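Side-chain contacts in agmatinase (Burkholderia thailandensis, PDB 4DZ4), which probably hydrolyses agmatine to putrescine and urea, as expected of a dimanganese enzyme of the arginase family: residues B[66-69]-B[70-73]; B[105-108]-B[109-112]; B[118-121]-B[122-126]; B[294-297]-B[298-302]. All coordinates share one frame; numbering follows the deposited sequence.

Contact 1 (B[66-69]-B[70-73]); sequences ARLG and PSAV
Leu68 and Ser71 meet at the start of helix 69-76, where a 3-10 turn at 66-68 runs into the helix. The carbonyl of Leu68 takes two donors. Ser71 OG gives its hydrogen to Leu68 O at 2.9 Å, tilted from the carbonyl plane. Ala72 N reaches Leu68 O at 3.2 Å, nearly along the C=O axis. The hydroxyl can curl back because chi1 of 61° sets OG between the backbone N and the carbonyl carbon. The i to i+4 pattern begins with Ala72 N and continues with Val73 N to Gly69 O at 2.9 Å. Pro70 sits in the first turn of helix 69-76, in the arginase-family fold, a place that suits a residue with no N-H to give. Pro70 CD packs 3.6 Å from Arg67 O. That same carbonyl also receives a hydrogen from water 1, which is 3.2 Å from Arg67 O. The water in turn accepts from Ser71 N at 3.2 Å, so it bridges the two segments. The Arg67 guanidinium forms a salt bridge with Asp57, a hydrogen bond with Phe62 O of a second subunit and a cation-pi contact with Tyr29 of a third. Val73 CG2 lies 3.3 Å from Gly69 O.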
loop_
_atom_site.group_PDB
_atom_site.type_symbol
_atom_site.label_atom_id
_atom_site.label_comp_id
_atom_site.label_asym_id
_atom_site.label_seq_id
_atom_site.Cartn_x
_atom_site.Cartn_y
_atom_site.Cartn_z
ATOM N N ALA B 66 12.034 -11.450 5.425
ATOM C CA ALA B 66 12.134 -12.744 4.738
ATOM C C ALA B 66 11.643 -13.906 5.565
ATOM O O ALA B 66 11.434 -14.996 5.026
ATOM C CB ALA B 66 13.557 -12.992 4.245
ATOM N N ARG B 67 11.441 -13.712 6.870
ATOM C CA ARG B 67 10.882 -14.807 7.674
ATOM C C ARG B 67 9.498 -15.268 7.167
ATOM O O ARG B 67 9.117 -16.409 7.363
ATOM C CB ARG B 67 10.827 -14.427 9.172
ATOM C CG ARG B 67 9.821 -13.327 9.497
ATOM C CD ARG B 67 9.719 -13.110 11.033
ATOM N NE ARG B 67 11.008 -12.630 11.550
ATOM C CZ ARG B 67 11.264 -12.345 12.815
ATOM N NH1 ARG B 67 10.301 -12.425 13.738
ATOM N NH2 ARG B 67 12.494 -11.957 13.154
ATOM N N LEU B 68 8.743 -14.362 6.547
ATOM C CA LEU B 68 7.441 -14.686 6.021
ATOM C C LEU B 68 7.486 -15.162 4.554
ATOM O O LEU B 68 6.456 -15.432 3.939
ATOM C CB LEU B 68 6.544 -13.459 6.167
ATOM C CG LEU B 68 6.098 -13.109 7.597
ATOM C CD1 LEU B 68 5.499 -11.704 7.556
ATOM C CD2 LEU B 68 5.093 -14.124 8.127
ATOM N N GLY B 69 8.682 -15.245 3.999
ATOM C CA GLY B 69 8.841 -15.647 2.591
ATOM C C GLY B 69 8.176 -16.982 2.222
ATOM O O GLY B 69 7.521 -17.079 1.187
ATOM N N PRO B 70 8.337 -18.017 3.051
ATOM C CA PRO B 70 7.768 -19.294 2.611
ATOM C C PRO B 70 6.257 -19.249 2.457
ATOM O O PRO B 70 5.716 -19.776 1.474
ATOM C CB PRO B 70 8.189 -20.264 3.732
ATOM C CG PRO B 70 9.496 -19.690 4.204
ATOM C CD PRO B 70 9.243 -18.193 4.201
ATOM N N SER B 71 5.570 -18.599 3.406
ATOM C CA SER B 71 4.111 -18.484 3.304
ATOM C C SER B 71 3.732 -17.678 2.069
ATOM O O SER B 71 2.723 -17.958 1.429
ATOM C CB SER B 71 3.500 -17.873 4.592
ATOM O OG SER B 71 3.986 -16.570 4.834
ATOM N N ALA B 72 4.526 -16.647 1.761
ATOM C CA ALA B 72 4.213 -15.780 0.619
ATOM C C ALA B 72 4.353 -16.554 -0.687
ATOM O O ALA B 72 3.528 -16.407 -1.593
ATOM C CB ALA B 72 5.110 -14.541 0.612
ATOM N N VAL B 73 5.403 -17.354 -0.794
ATOM C CA VAL B 73 5.627 -18.133 -2.011
ATOM C C VAL B 73 4.534 -19.217 -2.171
ATOM O O VAL B 73 4.025 -19.413 -3.275
ATOM C CB VAL B 73 7.043 -18.739 -2.043
ATOM C CG1 VAL B 73 7.220 -19.626 -3.292
ATOM C CG2 VAL B 73 8.069 -17.598 -2.056
HETATM O O HOH W 1 6.526 -17.948 6.365
#

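Contact 2 (B[105-108]-B[109-112]); sequences WFDA and HHPL. With EDO (1,2-ethanediol), chain X.
The His110 ring meets Asp107 OD2 at its edge, close to the ring plane. The His109 ring has Ala108 CB over one face, and the Asp107 carboxylate approaches it obliquely. The residues form a type I beta turn from Asp107 to His110, in the loop between strand 98-103 and helix 114-126. The turn closes with His110 N to Asp107 O at 3.0 Å. The Asp107 side chain adds an Asx turn inside it, with His109 N to OD1 of Asp107 at 3.2 Å. Asp107 OD2 accepts from His110 ND1 at 2.8 Å. This is a His-carboxylate hydrogen bond with ND1 as donor. Asp107 CG lies anti to the backbone N (chi1 -180°), which places OD1 near His109 N and OD2 near His110 ND1. Both carboxylate oxygens are met from above their plane, each 47° out of it. The carboxylate and the His110 ring are turned 76° apart. Asp107 accepts three bonds: two brace the turn, and the one from ND1 restrains the His110 ring. The polar end of His109 is used between chains: its ND1 bonds Leu177 O of a second subunit. Phe106 O accepts from Asn27 ND2 of a third subunit, so the loop lies at subunit interfaces. Pro111 CD packs 3.7 Å from Ala108 O. An ethanediol, probably from the crystallisation liquor, gives its O2 hydrogen to Pro111 O at 2.7 Å.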
loop_
_atom_site.group_PDB
_atom_site.type_symbol
_atom_site.label_atom_id
_atom_site.label_comp_id
_atom_site.label_asym_id
_atom_site.label_seq_id
_atom_site.Cartn_x
_atom_site.Cartn_y
_atom_site.Cartn_z
ATOM N N TRP B 105 11.272 -25.881 11.929
ATOM C CA TRP B 105 11.162 -25.176 13.198
ATOM C C TRP B 105 12.523 -24.849 13.766
ATOM O O TRP B 105 13.487 -25.625 13.645
ATOM C CB TRP B 105 10.332 -25.987 14.209
ATOM C CG TRP B 105 10.111 -25.200 15.477
ATOM C CD1 TRP B 105 9.108 -24.250 15.730
ATOM C CD2 TRP B 105 10.961 -25.197 16.662
ATOM N NE1 TRP B 105 9.260 -23.709 16.988
ATOM C CE2 TRP B 105 10.373 -24.218 17.594
ATOM C CE3 TRP B 105 12.119 -25.881 17.034
ATOM C CZ2 TRP B 105 10.928 -23.974 18.855
ATOM C CZ3 TRP B 105 12.673 -25.616 18.294
ATOM C CH2 TRP B 105 12.087 -24.686 19.183
ATOM N N PHE B 106 12.644 -23.671 14.372
ATOM C CA PHE B 106 13.854 -23.353 15.133
ATOM C C PHE B 106 13.499 -22.368 16.237
ATOM O O PHE B 106 12.470 -21.694 16.172
ATOM C CB PHE B 106 14.989 -22.814 14.252
ATOM C CG PHE B 106 14.613 -21.581 13.469
ATOM C CD1 PHE B 106 14.663 -20.333 14.078
ATOM C CD2 PHE B 106 14.225 -21.673 12.140
ATOM C CE1 PHE B 106 14.303 -19.187 13.364
ATOM C CE2 PHE B 106 13.876 -20.549 11.424
ATOM C CZ PHE B 106 13.890 -19.302 12.039
ATOM N N ASP B 107 14.366 -22.310 17.239
ATOM C CA ASP B 107 14.190 -21.428 18.378
ATOM C C ASP B 107 15.001 -20.157 18.115
ATOM O O ASP B 107 16.216 -20.120 18.354
ATOM C CB ASP B 107 14.702 -22.158 19.615
ATOM C CG ASP B 107 14.567 -21.338 20.875
ATOM O OD1 ASP B 107 14.036 -20.208 20.815
ATOM O OD2 ASP B 107 15.016 -21.858 21.926
ATOM N N ALA B 108 14.319 -19.137 17.571
ATOM C CA ALA B 108 14.941 -17.869 17.213
ATOM C C ALA B 108 15.610 -17.205 18.397
ATOM O O ALA B 108 16.553 -16.426 18.229
ATOM C CB ALA B 108 13.895 -16.913 16.627
ATOM N N HIS B 109 15.146 -17.514 19.601
ATOM C CA HIS B 109 15.617 -16.839 20.799
ATOM C C HIS B 109 16.904 -17.428 21.313
ATOM O O HIS B 109 17.515 -16.863 22.223
ATOM C CB HIS B 109 14.473 -16.712 21.831
ATOM C CG HIS B 109 13.166 -16.300 21.178
ATOM N ND1 HIS B 109 12.981 -15.067 20.632
ATOM C CD2 HIS B 109 12.012 -17.041 20.874
ATOM C CE1 HIS B 109 11.764 -15.008 20.035
ATOM N NE2 HIS B 109 11.165 -16.214 20.191
ATOM N N HIS B 110 17.327 -18.548 20.692
ATOM C CA HIS B 110 18.689 -19.124 20.832
ATOM C C HIS B 110 19.354 -19.248 19.489
ATOM O O HIS B 110 19.453 -20.327 18.902
ATOM C CB HIS B 110 18.667 -20.452 21.569
ATOM C CG HIS B 110 18.259 -20.304 23.002
ATOM N ND1 HIS B 110 16.988 -20.469 23.407
ATOM C CD2 HIS B 110 18.989 -19.904 24.127
ATOM C CE1 HIS B 110 16.902 -20.235 24.739
ATOM N NE2 HIS B 110 18.133 -19.883 25.178
ATOM N N PRO B 111 19.807 -18.121 18.958
ATOM C CA PRO B 111 20.215 -18.079 17.549
ATOM C C PRO B 111 21.382 -18.998 17.151
ATOM O O PRO B 111 21.475 -19.390 15.968
ATOM C CB PRO B 111 20.577 -16.610 17.309
ATOM C CG PRO B 111 20.487 -15.923 18.617
ATOM C CD PRO B 111 19.914 -16.827 19.652
ATOM N N LEU B 112 22.224 -19.382 18.101
ATOM C CA LEU B 112 23.303 -20.321 17.755
ATOM C C LEU B 112 22.774 -21.741 17.473
ATOM O O LEU B 112 23.506 -22.578 16.917
ATOM C CB LEU B 112 24.411 -20.341 18.803
ATOM C CG LEU B 112 25.153 -19.009 19.052
ATOM C CD1 LEU B 112 26.217 -19.155 20.110
ATOM C CD2 LEU B 112 25.717 -18.407 17.773
HETATM C C1 EDO X . 25.130 -19.593 13.159
HETATM O O1 EDO X . 25.944 -19.486 14.328
HETATM C C2 EDO X . 23.614 -19.520 13.409
HETATM O O2 EDO X . 23.110 -20.615 14.186
#

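Contact 3 (B[118-121]-B[122-126]); sequences IVEH and ARTIL
Glu120 leaves the backbone with CG anti to N (chi1 174°) and then bends at chi2 (63°), which brings its carboxylate alongside the Arg123 guanidinium. The arginine chain bends at chi3 and presents the side of its guanidinium group. This is an i to i+3 salt bridge on helix 114-126, which flanks the parallel sheet of the arginase fold. Arg123 grips side-on with two nitrogens. Arg123 NE meets Glu120 OE1 at 2.8 Å, and Arg123 NH2 meets Glu120 OE2 at 2.9 Å. Both oxygens are approached on their syn sides, but tilted out of the carboxylate plane. The two planes are 25° apart, and the oxygens lie near the guanidinium plane. The pair lies on the exposed side of the helix. Thr124 adds a second link to Glu120, through the main chain. Thr124 OG1 gives a hydrogen to Glu120 O at 3.0 Å, and Thr124 N reaches Glu120 O at 2.9 Å from the opposite face of the carbonyl plane. The buried side is different in kind. His121 and Ile125 lie alongside each other and point the same way. His121 is also tied to the sheet: NE2 bonds Ser52 OG, and the ring packs edge-to-face with Tyr101. The i to i+4 contact is a CH-pi one, with Ile125 CD1 over the ring face, 3.8 Å from the His121 centroid and nearest to NE2.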
loop_
_atom_site.group_PDB
_atom_site.type_symbol
_atom_site.label_atom_id
_atom_site.label_comp_id
_atom_site.label_asym_id
_atom_site.label_seq_id
_atom_site.Cartn_x
_atom_site.Cartn_y
_atom_site.Cartn_z
ATOM N N ILE B 118 18.845 -26.272 10.950
ATOM C CA ILE B 118 18.721 -26.344 9.507
ATOM C C ILE B 118 19.499 -27.559 8.933
ATOM O O ILE B 118 18.960 -28.303 8.084
ATOM C CB ILE B 118 19.121 -25.033 8.806
ATOM C CG1 ILE B 118 18.241 -23.872 9.311
ATOM C CG2 ILE B 118 19.041 -25.204 7.268
ATOM C CD1 ILE B 118 18.764 -22.499 8.921
ATOM N N VAL B 119 20.718 -27.783 9.416
ATOM C CA VAL B 119 21.481 -28.998 9.000
ATOM C C VAL B 119 20.646 -30.249 9.286
ATOM O O VAL B 119 20.538 -31.135 8.427
ATOM C CB VAL B 119 22.873 -29.079 9.668
ATOM C CG1 VAL B 119 23.609 -30.373 9.272
ATOM C CG2 VAL B 119 23.708 -27.858 9.299
ATOM N N GLU B 120 20.029 -30.335 10.466
ATOM C CA GLU B 120 19.312 -31.565 10.841
ATOM C C GLU B 120 18.010 -31.746 10.039
ATOM O O GLU B 120 17.616 -32.851 9.708
ATOM C CB GLU B 120 19.018 -31.546 12.342
ATOM C CG GLU B 120 18.153 -32.684 12.845
ATOM C CD GLU B 120 18.780 -34.068 12.674
ATOM O OE1 GLU B 120 20.002 -34.223 12.418
ATOM O OE2 GLU B 120 18.013 -35.041 12.787
ATOM N N HIS B 121 17.348 -30.632 9.728
ATOM C CA HIS B 121 16.174 -30.645 8.867
ATOM C C HIS B 121 16.550 -31.247 7.528
ATOM O O HIS B 121 15.876 -32.162 7.029
ATOM C CB HIS B 121 15.673 -29.188 8.753
ATOM C CG HIS B 121 14.574 -28.965 7.738
ATOM N ND1 HIS B 121 13.281 -29.280 7.978
ATOM C CD2 HIS B 121 14.610 -28.353 6.470
ATOM C CE1 HIS B 121 12.539 -28.932 6.899
ATOM N NE2 HIS B 121 13.357 -28.372 5.982
ATOM N N ALA B 122 17.641 -30.765 6.950
ATOM C CA ALA B 122 18.080 -31.241 5.630
ATOM C C ALA B 122 18.576 -32.690 5.744
ATOM O O ALA B 122 18.262 -33.531 4.910
ATOM C CB ALA B 122 19.170 -30.338 5.066
ATOM N N ARG B 123 19.367 -32.976 6.782
ATOM C CA ARG B 123 19.823 -34.368 6.985
ATOM C C ARG B 123 18.659 -35.351 7.016
ATOM O O ARG B 123 18.709 -36.424 6.384
ATOM C CB ARG B 123 20.694 -34.485 8.248
ATOM C CG ARG B 123 21.405 -35.841 8.401
ATOM C CD ARG B 123 21.694 -36.189 9.866
ATOM N NE ARG B 123 20.436 -36.356 10.602
ATOM C CZ ARG B 123 19.709 -37.471 10.637
ATOM N NH1 ARG B 123 20.118 -38.567 9.991
ATOM N NH2 ARG B 123 18.564 -37.500 11.311
ATOM N N THR B 124 17.615 -35.006 7.766
ATOM C CA THR B 124 16.449 -35.847 7.872
ATOM C C THR B 124 15.805 -36.093 6.499
ATOM O O THR B 124 15.474 -37.228 6.135
ATOM C CB THR B 124 15.420 -35.232 8.848
ATOM O OG1 THR B 124 15.985 -35.272 10.154
ATOM C CG2 THR B 124 14.132 -36.048 8.861
ATOM N N ILE B 125 15.619 -35.019 5.736
ATOM C CA ILE B 125 14.954 -35.165 4.432
ATOM C C ILE B 125 15.859 -35.943 3.474
ATOM O O ILE B 125 15.406 -36.832 2.757
ATOM C CB ILE B 125 14.562 -33.784 3.865
ATOM C CG1 ILE B 125 13.457 -33.182 4.759
ATOM C CG2 ILE B 125 14.116 -33.911 2.405
ATOM C CD1 ILE B 125 13.347 -31.669 4.614
ATOM N N LEU B 126 17.161 -35.658 3.524
ATOM C CA LEU B 126 18.085 -36.307 2.593
ATOM C C LEU B 126 18.244 -37.816 2.832
ATOM O O LEU B 126 18.628 -38.534 1.914
ATOM C CB LEU B 126 19.435 -35.592 2.561
ATOM C CG LEU B 126 19.365 -34.173 2.008
ATOM C CD1 LEU B 126 20.716 -33.500 2.178
ATOM C CD2 LEU B 126 18.955 -34.199 0.557
#

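Contact 4 (B[294-297]-B[298-302]); sequences AYDQ and SEITA. With EDO (1,2-ethanediol), chain V.
Hydrogen bonds to one carboxylate dominate here: Asp296 meets Thr301 and Ala302 in the first turn of helix 300-323 and takes up their donors. OD1 of Asp296 accepts three. Thr301 N comes to Asp296 OD1 at 2.9 Å on the syn lone pair. Thr301 OG1 gives its hydrogen to OD1 of Asp296 at 2.7 Å, from well above the carboxylate plane. Gln297 N, next in the chain, reaches Asp296 OD1 at 2.8 Å, also from above the plane. OD2 of Asp296 accepts from Ala302 N at 3.0 Å, on its syn side, and the Ala302 methyl group packs beside the carboxylate. Asp296 CG is set roughly anti to the backbone N (chi1 -151°), and this aims the carboxylate at the two helix N-H groups. Thr301 OG1 also accepts from Gly257 N, so it links the aspartate to a further loop.

Main-chain bonding makes the second group. A type I' beta turn runs from Gln297 to Ile300, closed by Ile300 N to Gln297 O at 3.1 Å. Glu299 occupies the N-cap position of the helix.

Charged and ligand contacts come third. An ethanediol, probably from the crystallisation liquor, binds Glu299 with both hydroxyls: O1 to OE1 of Glu299 at 2.7 Å, and O2 to Glu299 OE2 at 2.8 Å. Glu299 OE1 also pairs with Arg63 of a fourth subunit, and Ser298 OG bonds Tyr295 O of that subunit.

Four donors and the positive end of a helix would probably stabilise a charged Asp296, and they hold the carboxylate in a fixed orientation at the entry to the C-terminal helix.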
loop_
_atom_site.group_PDB
_atom_site.type_symbol
_atom_site.label_atom_id
_atom_site.label_comp_id
_atom_site.label_asym_id
_atom_site.label_seq_id
_atom_site.Cartn_x
_atom_site.Cartn_y
_atom_site.Cartn_z
ATOM N N ALA B 294 6.274 -8.236 3.212
ATOM C CA ALA B 294 5.930 -6.870 3.682
ATOM C C ALA B 294 6.338 -5.806 2.677
ATOM O O ALA B 294 5.780 -4.725 2.693
ATOM C CB ALA B 294 6.582 -6.583 5.026
ATOM N N TYR B 295 7.339 -6.111 1.833
ATOM C CA TYR B 295 7.784 -5.186 0.775
ATOM C C TYR B 295 7.281 -5.597 -0.599
ATOM O O TYR B 295 7.584 -4.942 -1.587
ATOM C CB TYR B 295 9.304 -5.120 0.757
ATOM C CG TYR B 295 9.813 -4.406 2.002
ATOM C CD1 TYR B 295 9.857 -3.018 2.048
ATOM C CD2 TYR B 295 10.193 -5.128 3.133
ATOM C CE1 TYR B 295 10.270 -2.357 3.198
ATOM C CE2 TYR B 295 10.613 -4.470 4.288
ATOM C CZ TYR B 295 10.655 -3.090 4.306
ATOM O OH TYR B 295 11.063 -2.437 5.468
ATOM N N ASP B 296 6.513 -6.685 -0.671
ATOM C CA ASP B 296 5.964 -7.094 -1.968
ATOM C C ASP B 296 4.803 -6.193 -2.412
ATOM O O ASP B 296 4.172 -5.481 -1.598
ATOM C CB ASP B 296 5.520 -8.560 -1.939
ATOM C CG ASP B 296 5.620 -9.235 -3.295
ATOM O OD1 ASP B 296 5.927 -8.554 -4.311
ATOM O OD2 ASP B 296 5.421 -10.468 -3.347
ATOM N N GLN B 297 4.543 -6.211 -3.702
ATOM C CA GLN B 297 3.479 -5.370 -4.259
ATOM C C GLN B 297 2.601 -6.265 -5.110
ATOM O O GLN B 297 3.066 -6.785 -6.128
ATOM C CB GLN B 297 4.090 -4.208 -5.061
ATOM C CG GLN B 297 5.074 -3.349 -4.212
ATOM C CD GLN B 297 4.334 -2.561 -3.115
ATOM O OE1 GLN B 297 3.088 -2.490 -3.127
ATOM N NE2 GLN B 297 5.077 -1.972 -2.165
ATOM N N SER B 298 1.347 -6.482 -4.674
ATOM C CA SER B 298 0.437 -7.374 -5.382
ATOM C C SER B 298 1.069 -8.753 -5.655
ATOM O O SER B 298 0.838 -9.366 -6.709
ATOM C CB SER B 298 -0.052 -6.725 -6.683
ATOM O OG SER B 298 -0.759 -5.539 -6.353
ATOM N N GLU B 299 1.875 -9.190 -4.688
ATOM C CA GLU B 299 2.525 -10.501 -4.692
ATOM C C GLU B 299 3.452 -10.753 -5.864
ATOM O O GLU B 299 3.852 -11.909 -6.079
ATOM C CB GLU B 299 1.491 -11.640 -4.664
ATOM C CG GLU B 299 0.501 -11.604 -3.520
ATOM C CD GLU B 299 -0.408 -12.803 -3.604
ATOM O OE1 GLU B 299 -1.195 -12.909 -4.587
ATOM O OE2 GLU B 299 -0.288 -13.682 -2.730
ATOM N N ILE B 300 3.799 -9.721 -6.631
ATOM C CA ILE B 300 4.555 -10.003 -7.867
ATOM C C ILE B 300 5.910 -10.685 -7.585
ATOM O O ILE B 300 6.388 -11.502 -8.401
ATOM C CB ILE B 300 4.675 -8.783 -8.805
ATOM C CG1 ILE B 300 5.686 -7.738 -8.251
ATOM C CG2 ILE B 300 3.269 -8.226 -9.155
ATOM C CD1 ILE B 300 6.008 -6.607 -9.218
ATOM N N THR B 301 6.528 -10.352 -6.451
ATOM C CA THR B 301 7.827 -10.963 -6.112
ATOM C C THR B 301 7.668 -12.435 -5.795
ATOM O O THR B 301 8.409 -13.296 -6.312
ATOM C CB THR B 301 8.480 -10.294 -4.905
ATOM O OG1 THR B 301 8.517 -8.869 -5.125
ATOM C CG2 THR B 301 9.921 -10.820 -4.705
ATOM N N ALA B 302 6.685 -12.706 -4.947
ATOM C CA ALA B 302 6.368 -14.080 -4.574
ATOM C C ALA B 302 5.925 -14.915 -5.788
ATOM O O ALA B 302 6.258 -16.112 -5.852
ATOM C CB ALA B 302 5.319 -14.101 -3.463
HETATM C C1 EDO V . -4.579 -13.077 -3.550
HETATM O O1 EDO V . -3.723 -12.166 -4.243
HETATM C C2 EDO V . -3.864 -13.700 -2.343
HETATM O O2 EDO V . -2.889 -14.681 -2.769
#

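The contacts come in series along one arginase-family chain and all lie within its alpha/beta fold, around a parallel sheet. Contacts 1 and 4 are far apart in sequence yet adjacent in space, with centres about 10 Å apart. Helix 69-76 packs there on helix 300-323, Ala72 O lying 3.5 Å from Ala302 CB. Contacts 2 and 3 are close in sequence, one in the loop after strand 98-103 and the other on helix 114-126; their centres are about 16 Å apart. Contacts 3 and 4 sit on opposite sides of the chain's centre, with their centres about 29 Å apart. Contact 3 touches no other chain. Contacts 1, 2 and 4 belong to assembly surfaces as well as to the fold.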